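Local atomic coordinates of heme oxygenase (Leptospira interrogans, PDB entry 5KZL), a protein that binds heme and probably catalyses its oxidative opening to biliverdin, with release of iron and carbon monoxide, as heme oxygenases do. Residues Tyr130-Gly135 and Leu203-Ile208; Pro122-Ala127 and Leu195-Gln200. The protein carries 1 engineered substitution. One frame throughout, in Å; residues are numbered along the deposited sequence.

Overall arrangement
Both contacts join the same two helices, 125-151 and 188-210, of an all-helical heme oxygenase, and their centres lie 11 Å apart. Contact 2, near the start of helix 125-151, is the closer packing: Ala127 and Ser198 bring their CA atoms within 4.7 Å. By contact 1 the CA atoms of Arg132 and Asn205 stand 9.1 Å apart, and heme occupies ground beside the diverging backbones. The two contacts touch directly, Val131 CG2 lying 3.6 Å from Ser198 O. Contact 1 supplies five pocket residues, including Tyr130 and Gly135, whereas the side chain of Ser198 in contact 2 remains about 8 Å from the heme.

Contact 1 of 2, residues Tyr130-Gly135 and Leu203-Ile208. With HEM (protoporphyrin IX containing Fe), chain B.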
loop_
_atom_site.group_PDB
_atom_site.type_symbol
_atom_site.label_atom_id
_atom_site.label_comp_id
_atom_site.label_asym_id
_atom_site.label_seq_id
_atom_site.Cartn_x
_atom_site.Cartn_y
_atom_site.Cartn_z
ATOM N N TYR A 130 2.130 -7.309 -1.902
ATOM C CA TYR A 130 0.793 -7.885 -1.693
ATOM C C TYR A 130 -0.122 -6.999 -0.831
ATOM O O TYR A 130 -1.212 -6.623 -1.271
ATOM C CB TYR A 130 0.879 -9.321 -1.092
ATOM C CG TYR A 130 -0.463 -9.852 -0.608
ATOM C CD1 TYR A 130 -1.390 -10.384 -1.502
ATOM C CD2 TYR A 130 -0.809 -9.810 0.741
ATOM C CE1 TYR A 130 -2.639 -10.845 -1.065
ATOM C CE2 TYR A 130 -2.068 -10.232 1.182
ATOM C CZ TYR A 130 -2.961 -10.794 0.282
ATOM O OH TYR A 130 -4.200 -11.214 0.721
ATOM N N VAL A 131 0.292 -6.721 0.410
ATOM C CA VAL A 131 -0.530 -6.001 1.381
ATOM C C VAL A 131 -0.912 -4.636 0.868
ATOM O O VAL A 131 -2.092 -4.322 0.858
ATOM C CB VAL A 131 0.080 -5.954 2.809
ATOM C CG1 VAL A 131 -0.815 -5.157 3.746
ATOM C CG2 VAL A 131 0.282 -7.363 3.356
ATOM N N ARG A 132 0.064 -3.843 0.426
ATOM C CA ARG A 132 -0.240 -2.524 -0.118
ATOM C C ARG A 132 -0.794 -2.558 -1.576
ATOM O O ARG A 132 -1.929 -2.141 -1.771
ATOM C CB ARG A 132 0.960 -1.546 0.020
ATOM C CG ARG A 132 1.198 -1.012 1.466
ATOM C CD ARG A 132 -0.036 -0.518 2.272
ATOM N NE ARG A 132 -0.964 0.316 1.492
ATOM C CZ ARG A 132 -2.150 0.766 1.898
ATOM N NH1 ARG A 132 -2.582 0.519 3.136
ATOM N NH2 ARG A 132 -2.923 1.455 1.067
ATOM N N TYR A 133 -0.022 -3.002 -2.589
ATOM C CA TYR A 133 -0.508 -2.897 -3.985
ATOM C C TYR A 133 -1.710 -3.724 -4.327
ATOM O O TYR A 133 -2.590 -3.210 -5.020
ATOM C CB TYR A 133 0.582 -3.207 -4.995
ATOM C CG TYR A 133 1.789 -2.303 -4.939
ATOM C CD1 TYR A 133 1.648 -0.914 -4.841
ATOM C CD2 TYR A 133 3.069 -2.820 -5.080
ATOM C CE1 TYR A 133 2.763 -0.076 -4.830
ATOM C CE2 TYR A 133 4.189 -1.992 -5.085
ATOM C CZ TYR A 133 4.031 -0.623 -4.962
ATOM O OH TYR A 133 5.145 0.169 -4.940
ATOM N N LEU A 134 -1.776 -5.006 -3.879
ATOM C CA LEU A 134 -2.977 -5.756 -4.264
ATOM C C LEU A 134 -4.224 -5.162 -3.581
ATOM O O LEU A 134 -5.275 -5.101 -4.211
ATOM C CB LEU A 134 -2.837 -7.293 -4.068
ATOM C CG LEU A 134 -3.988 -8.137 -4.647
ATOM C CD1 LEU A 134 -4.259 -7.837 -6.138
ATOM C CD2 LEU A 134 -3.758 -9.609 -4.403
ATOM N N GLY A 135 -4.061 -4.636 -2.365
ATOM C CA GLY A 135 -5.131 -3.935 -1.650
ATOM C C GLY A 135 -5.559 -2.679 -2.389
ATOM O O GLY A 135 -6.757 -2.438 -2.570
ATOM N N LEU A 203 -0.012 -4.839 10.515
ATOM C CA LEU A 203 0.185 -4.181 11.815
ATOM C C LEU A 203 0.812 -2.790 11.658
ATOM O O LEU A 203 0.416 -1.847 12.370
ATOM C CB LEU A 203 1.081 -5.053 12.708
ATOM C CG LEU A 203 1.041 -4.687 14.196
ATOM C CD1 LEU A 203 -0.302 -5.154 14.857
ATOM C CD2 LEU A 203 2.231 -5.285 14.929
ATOM N N LEU A 204 1.768 -2.654 10.713
ATOM C CA LEU A 204 2.437 -1.355 10.495
ATOM C C LEU A 204 1.452 -0.339 9.925
ATOM O O LEU A 204 1.498 0.821 10.319
ATOM C CB LEU A 204 3.685 -1.500 9.623
ATOM C CG LEU A 204 4.890 -2.220 10.312
ATOM C CD1 LEU A 204 5.862 -2.755 9.273
ATOM C CD2 LEU A 204 5.636 -1.284 11.222
ATOM N N ASN A 205 0.503 -0.805 9.088
ATOM C CA ASN A 205 -0.566 0.055 8.565
ATOM C C ASN A 205 -1.516 0.472 9.677
ATOM O O ASN A 205 -1.889 1.637 9.730
ATOM C CB ASN A 205 -1.319 -0.640 7.426
ATOM C CG ASN A 205 -0.571 -0.474 6.138
ATOM O OD1 ASN A 205 -0.745 0.528 5.445
ATOM N ND2 ASN A 205 0.421 -1.333 5.894
ATOM N N GLN A 206 -1.878 -0.464 10.598
ATOM C CA GLN A 206 -2.722 -0.145 11.764
ATOM C C GLN A 206 -2.017 0.926 12.616
ATOM O O GLN A 206 -2.680 1.822 13.138
ATOM C CB GLN A 206 -2.980 -1.392 12.630
ATOM C CG GLN A 206 -3.755 -2.496 11.922
ATOM C CD GLN A 206 -4.113 -3.677 12.806
ATOM O OE1 GLN A 206 -4.552 -3.521 13.954
ATOM N NE2 GLN A 206 -4.003 -4.893 12.257
ATOM N N GLY A 207 -0.688 0.825 12.713
ATOM C CA GLY A 207 0.158 1.769 13.441
ATOM C C GLY A 207 0.078 3.188 12.911
ATOM O O GLY A 207 -0.112 4.131 13.684
ATOM N N ILE A 208 0.168 3.360 11.587
ATOM C CA ILE A 208 0.057 4.697 10.990
ATOM C C ILE A 208 -1.390 5.217 11.103
ATOM O O ILE A 208 -1.577 6.396 11.385
ATOM C CB ILE A 208 0.651 4.826 9.548
ATOM C CG1 ILE A 208 -0.043 3.909 8.542
ATOM C CG2 ILE A 208 2.174 4.620 9.547
ATOM C CD1 ILE A 208 0.460 4.002 7.074
HETATM C CHA HEM B . -8.924 -6.607 -0.710
HETATM C CHB HEM B . -5.404 -4.745 1.865
HETATM C CHC HEM B . -8.557 -1.713 3.793
HETATM C CHD HEM B . -11.725 -2.988 0.603
HETATM C C1A HEM B . -7.707 -6.349 -0.180
HETATM C C2A HEM B . -6.545 -7.149 -0.436
HETATM C C3A HEM B . -5.571 -6.636 0.311
HETATM C C4A HEM B . -6.088 -5.535 0.995
HETATM C CMA HEM B . -4.165 -7.086 0.381
HETATM C CAA HEM B . -6.426 -8.332 -1.363
HETATM C CBA HEM B . -6.981 -9.638 -0.751
HETATM C CGA HEM B . -6.688 -10.776 -1.638
HETATM O O1A HEM B . -5.999 -11.674 -1.265
HETATM O O2A HEM B . -7.163 -10.763 -2.762
HETATM C C1B HEM B . -5.956 -3.750 2.654
HETATM C C2B HEM B . -5.223 -3.038 3.689
HETATM C C3B HEM B . -6.131 -2.195 4.218
HETATM C C4B HEM B . -7.402 -2.409 3.509
HETATM C CMB HEM B . -3.785 -3.161 4.065
HETATM C CAB HEM B . -6.006 -1.258 5.262
HETATM C CBB HEM B . -4.986 -1.381 5.946
HETATM C C1C HEM B . -9.665 -1.650 3.027
HETATM C C2C HEM B . -10.664 -0.637 3.064
HETATM C C3C HEM B . -11.560 -1.013 2.134
HETATM C C4C HEM B . -11.089 -2.226 1.515
HETATM C CMC HEM B . -10.689 0.600 3.961
HETATM C CAC HEM B . -12.770 -0.284 1.834
HETATM C CBC HEM B . -13.364 -0.447 0.723
HETATM C C1D HEM B . -11.251 -4.161 0.051
HETATM C C2D HEM B . -12.040 -4.982 -0.902
HETATM C C3D HEM B . -11.250 -5.954 -1.281
HETATM C C4D HEM B . -9.988 -5.759 -0.555
HETATM C CMD HEM B . -13.421 -4.704 -1.386
HETATM C CAD HEM B . -11.623 -7.068 -2.222
HETATM C CBD HEM B . -11.664 -6.665 -3.648
HETATM C CGD HEM B . -12.012 -7.791 -4.568
HETATM O O1D HEM B . -11.941 -8.908 -4.221
HETATM O O2D HEM B . -12.346 -7.508 -5.678
HETATM N NA HEM B . -7.359 -5.419 0.716
HETATM N NB HEM B . -7.175 -3.334 2.681
HETATM N NC HEM B . -9.977 -2.546 2.118
HETATM N ND HEM B . -10.050 -4.676 0.200
HETATM FE FE HEM B . -8.676 -4.027 1.412
HETATM O O HOH W 1 -8.061 -2.494 -0.157
#
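The guanidinium of Arg132 and the amide of Asn205 meet with their planes 25° apart, in the helical heme pocket of a heme oxygenase. Arg132 NH1 donates to Asn205 OD1 at 3.0 Å, but the donor stands above the carbonyl plane and the N-H...O angle is 133°, far from straight. The bend at chi2 sets Arg132 CD against the amide, 3.4 Å from Asn205 OD1, and the bend at chi3 turns the guanidinium back so that NH1 meets the same oxygen. Tyr55 OH is hydrogen-bonded to Arg132 NE and Asp136 forms a salt bridge with NH2, while Tyr110 and the carbonyl of Val201 receive Asn205 ND2. Arginine suits this buried place because NE, NH1 and NH2 each find a separate partner; asparagine because OD1 can accept while ND2 donates.

The Tyr130 ring carries the heme methyl CMA over one face, offset toward the rim, and propionate oxygen O1A in plane at its edge. With chi1 at 169° the ring swings away from the backbone N, and Tyr130 OH donates to heme O1A at 2.7 Å. Gly135 has no side chain, and its CA packs 3.2 Å from heme C4A. Gly135 O accepts a hydrogen bond from the iron-bound water at 2.7 Å.

Contact 2 of 2, residues Pro122-Ala127 and Leu195-Gln200; sequences PELLAA and LAESKQ
Glu197 reaches from helix 188-210 against Leu124 and Ala127, near the start of helix 125-151, Leu124 lying in the 3-10 turn that leads into it; the packing belongs to the heme oxygenase fold. Glu197 CB starts the contact, 3.5 Å from Ala127 CB and near Leu124 CD2. CG follows, set anti to the backbone N (chi1 -168°). Glu197 CG lies over Ala127 CB and Leu124 O, 3.7 Å from each, with Leu124 CB 4.0 Å away. The chain then bends at chi2 (62°). At the tip, Glu197 OE1 passes near Leu124 CD1 and pairs with Arg113 in a salt bridge; OE2 is hydrogen-bonded to His128 NE2. The leucine and glutamate side chains cross at about a right angle, and Ile117 of helix 105-120 packs against both.

Beside this, Ala127 CB lies 3.3 Å from Ser198 OG. Alanine suits the place because a lone methyl lets the two backbones come close. Ser198 OG in turn is hydrogen-bonded to the carbonyl O of Ile194, one turn earlier, so the small hydroxyl is satisfied by its own helix.

Between the two segments the contact is therefore van der Waals packing: the methylenes of Glu197 provide apolar surface, while its buried carboxylate is met by His128 through a hydrogen bond and by Arg113, whose positive charge would probably favour the ionised form.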
loop_
_atom_site.group_PDB
_atom_site.type_symbol
_atom_site.label_atom_id
_atom_site.label_comp_id
_atom_site.label_asym_id
_atom_site.label_seq_id
_atom_site.Cartn_x
_atom_site.Cartn_y
_atom_site.Cartn_z
ATOM N N PRO A 122 15.298 -9.589 0.956
ATOM C CA PRO A 122 14.528 -8.902 -0.107
ATOM C C PRO A 122 13.330 -9.667 -0.647
ATOM O O PRO A 122 12.363 -9.021 -1.033
ATOM C CB PRO A 122 15.581 -8.619 -1.188
ATOM C CG PRO A 122 16.695 -9.519 -0.876
ATOM C CD PRO A 122 16.729 -9.639 0.591
ATOM N N GLU A 123 13.330 -11.021 -0.581
ATOM C CA GLU A 123 12.177 -11.835 -1.020
ATOM C C GLU A 123 10.918 -11.486 -0.206
ATOM O O GLU A 123 9.802 -11.621 -0.708
ATOM C CB GLU A 123 12.470 -13.339 -0.871
ATOM C CG GLU A 123 13.680 -13.798 -1.688
ATOM C CD GLU A 123 15.070 -13.424 -1.187
ATOM O OE1 GLU A 123 15.218 -13.114 0.019
ATOM O OE2 GLU A 123 16.012 -13.408 -2.018
ATOM N N LEU A 124 11.093 -11.043 1.052
ATOM C CA LEU A 124 9.940 -10.668 1.888
ATOM C C LEU A 124 9.244 -9.364 1.420
ATOM O O LEU A 124 8.137 -9.067 1.882
ATOM C CB LEU A 124 10.304 -10.601 3.386
ATOM C CG LEU A 124 10.750 -11.909 4.090
ATOM C CD1 LEU A 124 11.064 -11.636 5.548
ATOM C CD2 LEU A 124 9.669 -12.985 4.020
ATOM N N LEU A 125 9.872 -8.607 0.483
ATOM C CA LEU A 125 9.222 -7.420 -0.098
ATOM C C LEU A 125 7.964 -7.851 -0.883
ATOM O O LEU A 125 7.064 -7.029 -1.097
ATOM C CB LEU A 125 10.187 -6.629 -1.004
ATOM C CG LEU A 125 11.295 -5.852 -0.284
ATOM C CD1 LEU A 125 12.228 -5.188 -1.289
ATOM C CD2 LEU A 125 10.712 -4.798 0.697
ATOM N N ALA A 126 7.865 -9.160 -1.233
ATOM C CA ALA A 126 6.660 -9.714 -1.870
ATOM C C ALA A 126 5.449 -9.458 -0.970
ATOM O O ALA A 126 4.372 -9.169 -1.479
ATOM C CB ALA A 126 6.815 -11.217 -2.127
ATOM N N ALA A 127 5.628 -9.561 0.368
ATOM C CA ALA A 127 4.576 -9.315 1.371
ATOM C C ALA A 127 4.107 -7.862 1.360
ATOM O O ALA A 127 2.914 -7.597 1.466
ATOM C CB ALA A 127 5.073 -9.662 2.754
ATOM N N LEU A 195 3.946 -14.989 4.469
ATOM C CA LEU A 195 2.713 -14.770 5.247
ATOM C C LEU A 195 3.003 -14.007 6.584
ATOM O O LEU A 195 2.304 -13.044 6.903
ATOM C CB LEU A 195 1.980 -16.116 5.491
ATOM C CG LEU A 195 0.737 -16.091 6.382
ATOM C CD1 LEU A 195 -0.347 -15.131 5.842
ATOM C CD2 LEU A 195 0.179 -17.505 6.573
ATOM N N ALA A 196 4.052 -14.407 7.331
ATOM C CA ALA A 196 4.461 -13.755 8.589
ATOM C C ALA A 196 4.790 -12.268 8.334
ATOM O O ALA A 196 4.315 -11.392 9.073
ATOM C CB ALA A 196 5.664 -14.480 9.171
ATOM N N GLU A 197 5.483 -11.974 7.212
ATOM C CA GLU A 197 5.779 -10.581 6.855
ATOM C C GLU A 197 4.503 -9.785 6.535
ATOM O O GLU A 197 4.352 -8.665 7.032
ATOM C CB GLU A 197 6.821 -10.470 5.736
ATOM C CG GLU A 197 7.361 -9.042 5.533
ATOM C CD GLU A 197 8.106 -8.411 6.702
ATOM O OE1 GLU A 197 8.451 -9.150 7.651
ATOM O OE2 GLU A 197 8.347 -7.181 6.671
ATOM N N SER A 198 3.570 -10.392 5.789
ATOM C CA SER A 198 2.291 -9.763 5.426
ATOM C C SER A 198 1.520 -9.343 6.688
ATOM O O SER A 198 1.010 -8.226 6.755
ATOM C CB SER A 198 1.457 -10.700 4.557
ATOM O OG SER A 198 2.152 -11.014 3.362
ATOM N N LYS A 199 1.483 -10.221 7.707
ATOM C CA LYS A 199 0.831 -9.889 8.983
ATOM C C LYS A 199 1.466 -8.666 9.657
ATOM O O LYS A 199 0.742 -7.796 10.175
ATOM C CB LYS A 199 0.853 -11.090 9.919
ATOM C CG LYS A 199 -0.031 -12.225 9.421
ATOM C CD LYS A 199 0.144 -13.445 10.301
ATOM C CE LYS A 199 -0.739 -14.568 9.852
ATOM N NZ LYS A 199 -2.075 -14.475 10.493
ATOM N N GLN A 200 2.813 -8.581 9.606
ATOM C CA GLN A 200 3.591 -7.467 10.154
ATOM C C GLN A 200 3.238 -6.181 9.406
ATOM O O GLN A 200 3.059 -5.132 10.036
ATOM C CB GLN A 200 5.099 -7.747 9.983
ATOM C CG GLN A 200 5.840 -8.121 11.249
ATOM C CD GLN A 200 5.698 -7.091 12.330
ATOM O OE1 GLN A 200 6.278 -5.992 12.309
ATOM N NE2 GLN A 200 4.872 -7.427 13.268
#